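Local coordinates for protein beta-galactosidase (PDB 4OIF) that probably hydrolyses terminal non-reducing beta-D-galactose residues in beta-D-galactosides as a zinc-containing, trimeric GH42 enzyme, at residues Arg173-Leu187 / His198-Ser210. Residues are numbered along the deposited sequence; the frame is centred on the assembly and turned at random. Where two conformers were deposited one is given.
Sequences REWLKKKYNHDLDAL and HTYTDWSQIESPS
Trp203, from the loop 198-210, inserts its indole into the corner between helix 166-179 and helix 184-191, a helical excursion of the GH42 TIM-barrel domain. Its six-membered ring is sandwiched by two CH-pi contacts: Leu184 CD1 lies 3.5 Å from the ring centroid, 8° off the normal, and Lys177 CG lies 3.7 Å from it over the opposite face. The extended Lys177 chain continues across the indole, bringing CE over CG of Trp203, and, still extended, ends with NZ in a salt bridge to Glu174 OE2. At the indole edge, near its plane, CZ2 of Trp203 meets His182 C at 3.5 Å, within the Schellman motif that ends helix 166-179. Leu187, with CG anti to the backbone N (chi1 -174°), sends CD1 to Trp203 CZ3 at 3.6 Å and meets Ile206 CD1 tip to tip. An alanine in place of Trp203 would probably open a gap between Lys177 and Leu184 and leave both without their aromatic partner. Polar contact is concentrated at Arg173, whose NE and NH2 converge on Ile206 O in two weak, bent bonds; the NE bond measures 2.9 Å with an N-H...O angle of 128°. Glu170 pairs with NH1 of Arg173, whose side chain lies about 11 Å from the zinc ion held by Cys123, Cys163, Cys165 and Cys168. Asp202 OD1 accepts from Ser204 N in an Asx turn and from Ser204 OG, the two arriving from opposite faces of the carboxylate. Helix 218-246 flanks this corner through Asp223 against Leu176, while Gln99 of a neighbouring subunit is hydrogen-bonded to Ser204 OG, placing the loop between the two helices and the trimer interface.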
# COMPACT_ATOMS: atom_id res chain seq x y z
N ARG A 173 8.39 26.03 -19.53
CA ARG A 173 7.95 26.52 -20.84
C ARG A 173 9.09 27.17 -21.62
O ARG A 173 9.25 26.90 -22.82
CB ARG A 173 6.80 27.49 -20.69
CG ARG A 173 5.47 26.79 -20.57
CD ARG A 173 4.33 27.76 -20.38
NE ARG A 173 3.27 27.11 -19.64
CZ ARG A 173 2.93 27.44 -18.40
NH1 ARG A 173 3.54 28.45 -17.79
NH2 ARG A 173 1.97 26.77 -17.78
N GLU A 174 9.88 28.02 -20.96
CA GLU A 174 11.00 28.66 -21.65
C GLU A 174 12.04 27.64 -22.08
O GLU A 174 12.62 27.73 -23.17
CB GLU A 174 11.63 29.74 -20.77
CG GLU A 174 10.73 30.97 -20.60
CD GLU A 174 10.33 31.58 -21.94
OE1 GLU A 174 11.25 31.79 -22.77
OE2 GLU A 174 9.12 31.81 -22.16
N TRP A 175 12.25 26.65 -21.22
CA TRP A 175 13.15 25.54 -21.50
C TRP A 175 12.70 24.79 -22.75
O TRP A 175 13.51 24.44 -23.62
CB TRP A 175 13.21 24.60 -20.30
CG TRP A 175 14.20 23.48 -20.40
CD1 TRP A 175 15.51 23.49 -19.97
CD2 TRP A 175 13.96 22.15 -20.92
NE1 TRP A 175 16.08 22.26 -20.19
CE2 TRP A 175 15.16 21.43 -20.78
CE3 TRP A 175 12.86 21.52 -21.49
CZ2 TRP A 175 15.29 20.10 -21.19
CZ3 TRP A 175 12.98 20.20 -21.90
CH2 TRP A 175 14.19 19.51 -21.76
N LEU A 176 11.40 24.55 -22.85
CA LEU A 176 10.85 23.80 -23.97
C LEU A 176 10.93 24.62 -25.26
O LEU A 176 11.18 24.08 -26.34
CB LEU A 176 9.40 23.38 -23.68
CG LEU A 176 9.20 22.16 -22.75
CD1 LEU A 176 7.73 22.01 -22.41
CD2 LEU A 176 9.73 20.86 -23.37
N LYS A 177 10.72 25.93 -25.15
CA LYS A 177 10.85 26.79 -26.31
C LYS A 177 12.28 26.76 -26.84
O LYS A 177 12.49 26.64 -28.05
CB LYS A 177 10.42 28.23 -26.00
CG LYS A 177 8.94 28.38 -25.76
CD LYS A 177 8.64 29.79 -25.38
CE LYS A 177 7.18 29.99 -25.05
NZ LYS A 177 6.96 31.32 -24.44
N LYS A 178 13.27 26.85 -25.93
CA LYS A 178 14.66 26.71 -26.35
C LYS A 178 14.90 25.36 -27.02
O LYS A 178 15.41 25.30 -28.13
CB LYS A 178 15.61 26.90 -25.18
CG LYS A 178 15.52 28.29 -24.54
CD LYS A 178 16.58 28.49 -23.44
CE LYS A 178 16.46 29.86 -22.76
NZ LYS A 178 15.41 29.90 -21.69
N LYS A 179 14.51 24.27 -26.36
CA LYS A 179 14.79 22.93 -26.89
C LYS A 179 14.20 22.67 -28.28
O LYS A 179 14.79 21.97 -29.10
CB LYS A 179 14.28 21.85 -25.93
CG LYS A 179 14.45 20.45 -26.50
CD LYS A 179 14.24 19.36 -25.46
CE LYS A 179 14.54 18.00 -26.07
NZ LYS A 179 14.57 16.92 -25.06
N TYR A 180 13.03 23.24 -28.53
CA TYR A 180 12.31 22.91 -29.75
C TYR A 180 12.26 24.10 -30.69
O TYR A 180 11.47 24.13 -31.63
CB TYR A 180 10.91 22.41 -29.40
CG TYR A 180 10.93 21.07 -28.69
CD1 TYR A 180 11.13 19.90 -29.41
CD2 TYR A 180 10.77 20.98 -27.31
CE1 TYR A 180 11.16 18.68 -28.79
CE2 TYR A 180 10.80 19.75 -26.68
CZ TYR A 180 10.99 18.60 -27.43
OH TYR A 180 11.03 17.37 -26.83
N ASN A 181 13.13 25.07 -30.44
CA ASN A 181 13.24 26.25 -31.29
C ASN A 181 11.89 26.95 -31.49
O ASN A 181 11.54 27.31 -32.61
CB ASN A 181 13.86 25.89 -32.64
CG ASN A 181 14.67 27.03 -33.24
OD1 ASN A 181 14.25 28.19 -33.25
ND2 ASN A 181 15.86 26.71 -33.73
N HIS A 182 11.15 27.10 -30.40
CA HIS A 182 9.85 27.76 -30.41
C HIS A 182 8.87 27.13 -31.39
O HIS A 182 7.87 27.75 -31.76
CB HIS A 182 10.01 29.25 -30.73
CG HIS A 182 10.76 30.01 -29.69
ND1 HIS A 182 10.14 30.85 -28.79
CD2 HIS A 182 12.09 30.07 -29.41
CE1 HIS A 182 11.05 31.38 -27.99
NE2 HIS A 182 12.24 30.92 -28.35
N ASP A 183 9.17 25.90 -31.80
CA ASP A 183 8.36 25.21 -32.80
C ASP A 183 7.39 24.23 -32.12
O ASP A 183 7.76 23.11 -31.78
CB ASP A 183 9.27 24.47 -33.77
CG ASP A 183 8.52 23.85 -34.93
OD1 ASP A 183 7.27 23.85 -34.93
OD2 ASP A 183 9.20 23.34 -35.85
N LEU A 184 6.14 24.67 -31.96
CA LEU A 184 5.13 23.85 -31.30
C LEU A 184 4.79 22.59 -32.11
O LEU A 184 4.47 21.55 -31.54
CB LEU A 184 3.89 24.68 -31.02
CG LEU A 184 3.03 24.41 -29.79
CD1 LEU A 184 3.86 24.27 -28.54
CD2 LEU A 184 2.04 25.54 -29.63
N ASP A 185 4.88 22.68 -33.44
CA ASP A 185 4.73 21.49 -34.29
C ASP A 185 5.76 20.45 -33.92
O ASP A 185 5.43 19.27 -33.78
CB ASP A 185 4.87 21.83 -35.77
CG ASP A 185 3.80 22.77 -36.26
OD1 ASP A 185 2.81 22.98 -35.53
OD2 ASP A 185 3.95 23.30 -37.39
N ALA A 186 7.01 20.88 -33.75
CA ALA A 186 8.09 19.99 -33.38
C ALA A 186 7.83 19.33 -32.04
O ALA A 186 7.96 18.12 -31.91
CB ALA A 186 9.41 20.73 -33.35
N LEU A 187 7.44 20.12 -31.04
CA LEU A 187 7.14 19.57 -29.73
C LEU A 187 6.03 18.51 -29.86
O LEU A 187 6.21 17.35 -29.46
CB LEU A 187 6.73 20.67 -28.75
CG LEU A 187 6.53 20.20 -27.29
CD1 LEU A 187 7.03 21.22 -26.27
CD2 LEU A 187 5.06 19.87 -27.05
N HIS A 198 -4.35 15.39 -27.30
CA HIS A 198 -3.50 16.13 -26.39
C HIS A 198 -2.68 17.22 -27.08
O HIS A 198 -1.86 17.88 -26.44
CB HIS A 198 -2.58 15.16 -25.65
CG HIS A 198 -3.28 14.38 -24.57
ND1 HIS A 198 -2.79 13.19 -24.07
CD2 HIS A 198 -4.42 14.64 -23.90
CE1 HIS A 198 -3.61 12.75 -23.13
NE2 HIS A 198 -4.61 13.61 -23.01
N THR A 199 -2.91 17.41 -28.38
CA THR A 199 -2.16 18.40 -29.15
C THR A 199 -2.24 19.80 -28.53
O THR A 199 -3.32 20.31 -28.24
CB THR A 199 -2.66 18.48 -30.60
OG1 THR A 199 -2.68 17.17 -31.18
CG2 THR A 199 -1.75 19.39 -31.42
N TYR A 200 -1.07 20.40 -28.33
CA TYR A 200 -1.02 21.73 -27.72
C TYR A 200 -1.07 22.79 -28.79
O TYR A 200 -0.35 22.72 -29.78
CB TYR A 200 0.25 21.88 -26.88
CG TYR A 200 0.35 20.94 -25.72
CD1 TYR A 200 -0.42 21.12 -24.57
CD2 TYR A 200 1.22 19.85 -25.75
CE1 TYR A 200 -0.33 20.25 -23.48
CE2 TYR A 200 1.32 18.98 -24.67
CZ TYR A 200 0.55 19.19 -23.54
OH TYR A 200 0.65 18.32 -22.48
N THR A 201 -1.92 23.80 -28.60
CA THR A 201 -2.05 24.86 -29.59
C THR A 201 -1.53 26.20 -29.07
O THR A 201 -1.59 27.20 -29.77
CB THR A 201 -3.51 25.00 -30.07
OG1 THR A 201 -4.40 24.93 -28.95
CG2 THR A 201 -3.85 23.87 -31.04
N ASP A 202 -1.00 26.20 -27.86
CA ASP A 202 -0.33 27.38 -27.31
C ASP A 202 0.59 26.95 -26.19
O ASP A 202 0.21 26.10 -25.37
CB ASP A 202 -1.35 28.42 -26.80
CG ASP A 202 -0.70 29.77 -26.49
OD1 ASP A 202 -0.19 29.97 -25.36
OD2 ASP A 202 -0.72 30.64 -27.39
N TRP A 203 1.78 27.54 -26.13
CA TRP A 203 2.77 27.22 -25.11
C TRP A 203 2.24 27.36 -23.68
O TRP A 203 2.70 26.67 -22.78
CB TRP A 203 4.00 28.10 -25.27
CG TRP A 203 4.77 27.84 -26.51
CD1 TRP A 203 4.71 28.55 -27.67
CD2 TRP A 203 5.71 26.78 -26.73
NE1 TRP A 203 5.56 28.01 -28.60
CE2 TRP A 203 6.19 26.92 -28.05
CE3 TRP A 203 6.19 25.73 -25.94
CZ2 TRP A 203 7.13 26.05 -28.60
CZ3 TRP A 203 7.13 24.86 -26.50
CH2 TRP A 203 7.58 25.03 -27.81
N SER A 204 1.29 28.26 -23.47
CA SER A 204 0.70 28.45 -22.16
C SER A 204 -0.08 27.22 -21.67
O SER A 204 -0.39 27.12 -20.49
CB SER A 204 -0.22 29.66 -22.16
OG SER A 204 -1.34 29.45 -23.00
N GLN A 205 -0.41 26.31 -22.58
CA GLN A 205 -1.19 25.14 -22.20
C GLN A 205 -0.31 24.07 -21.57
O GLN A 205 -0.77 23.30 -20.74
CB GLN A 205 -1.92 24.55 -23.40
CG GLN A 205 -3.09 25.39 -23.90
CD GLN A 205 -3.39 25.11 -25.35
OE1 GLN A 205 -2.78 24.22 -25.96
NE2 GLN A 205 -4.32 25.86 -25.93
N ILE A 206 0.95 24.04 -21.94
CA ILE A 206 1.85 23.01 -21.44
C ILE A 206 2.21 23.21 -19.97
O ILE A 206 2.76 24.24 -19.60
CB ILE A 206 3.14 22.96 -22.27
CG1 ILE A 206 2.79 22.68 -23.73
CG2 ILE A 206 4.09 21.92 -21.69
CD1 ILE A 206 3.93 22.90 -24.71
N GLU A 207 1.88 22.25 -19.12
CA GLU A 207 2.32 22.28 -17.73
C GLU A 207 3.04 20.98 -17.40
O GLU A 207 2.95 20.00 -18.14
CB GLU A 207 1.13 22.53 -16.78
CG GLU A 207 -0.23 22.01 -17.25
CD GLU A 207 -1.42 22.71 -16.57
OE1 GLU A 207 -2.52 22.13 -16.52
OE2 GLU A 207 -1.25 23.85 -16.09
N SER A 208 3.77 20.98 -16.29
CA SER A 208 4.48 19.79 -15.85
C SER A 208 3.51 18.64 -15.61
O SER A 208 2.33 18.88 -15.32
CB SER A 208 5.26 20.08 -14.58
OG SER A 208 4.37 20.41 -13.54
N PRO A 209 3.99 17.40 -15.73
CA PRO A 209 3.14 16.23 -15.49
C PRO A 209 2.63 16.19 -14.05
O PRO A 209 3.27 16.73 -13.16
CB PRO A 209 4.08 15.06 -15.77
CG PRO A 209 5.44 15.61 -15.57
CD PRO A 209 5.36 17.00 -16.10
N SER A 210 1.47 15.57 -13.85
CA SER A 210 0.85 15.56 -12.54
C SER A 210 -0.10 14.40 -12.35
O SER A 210 -0.82 14.01 -13.27
CB SER A 210 0.09 16.86 -12.31
OG SER A 210 -0.55 16.82 -11.05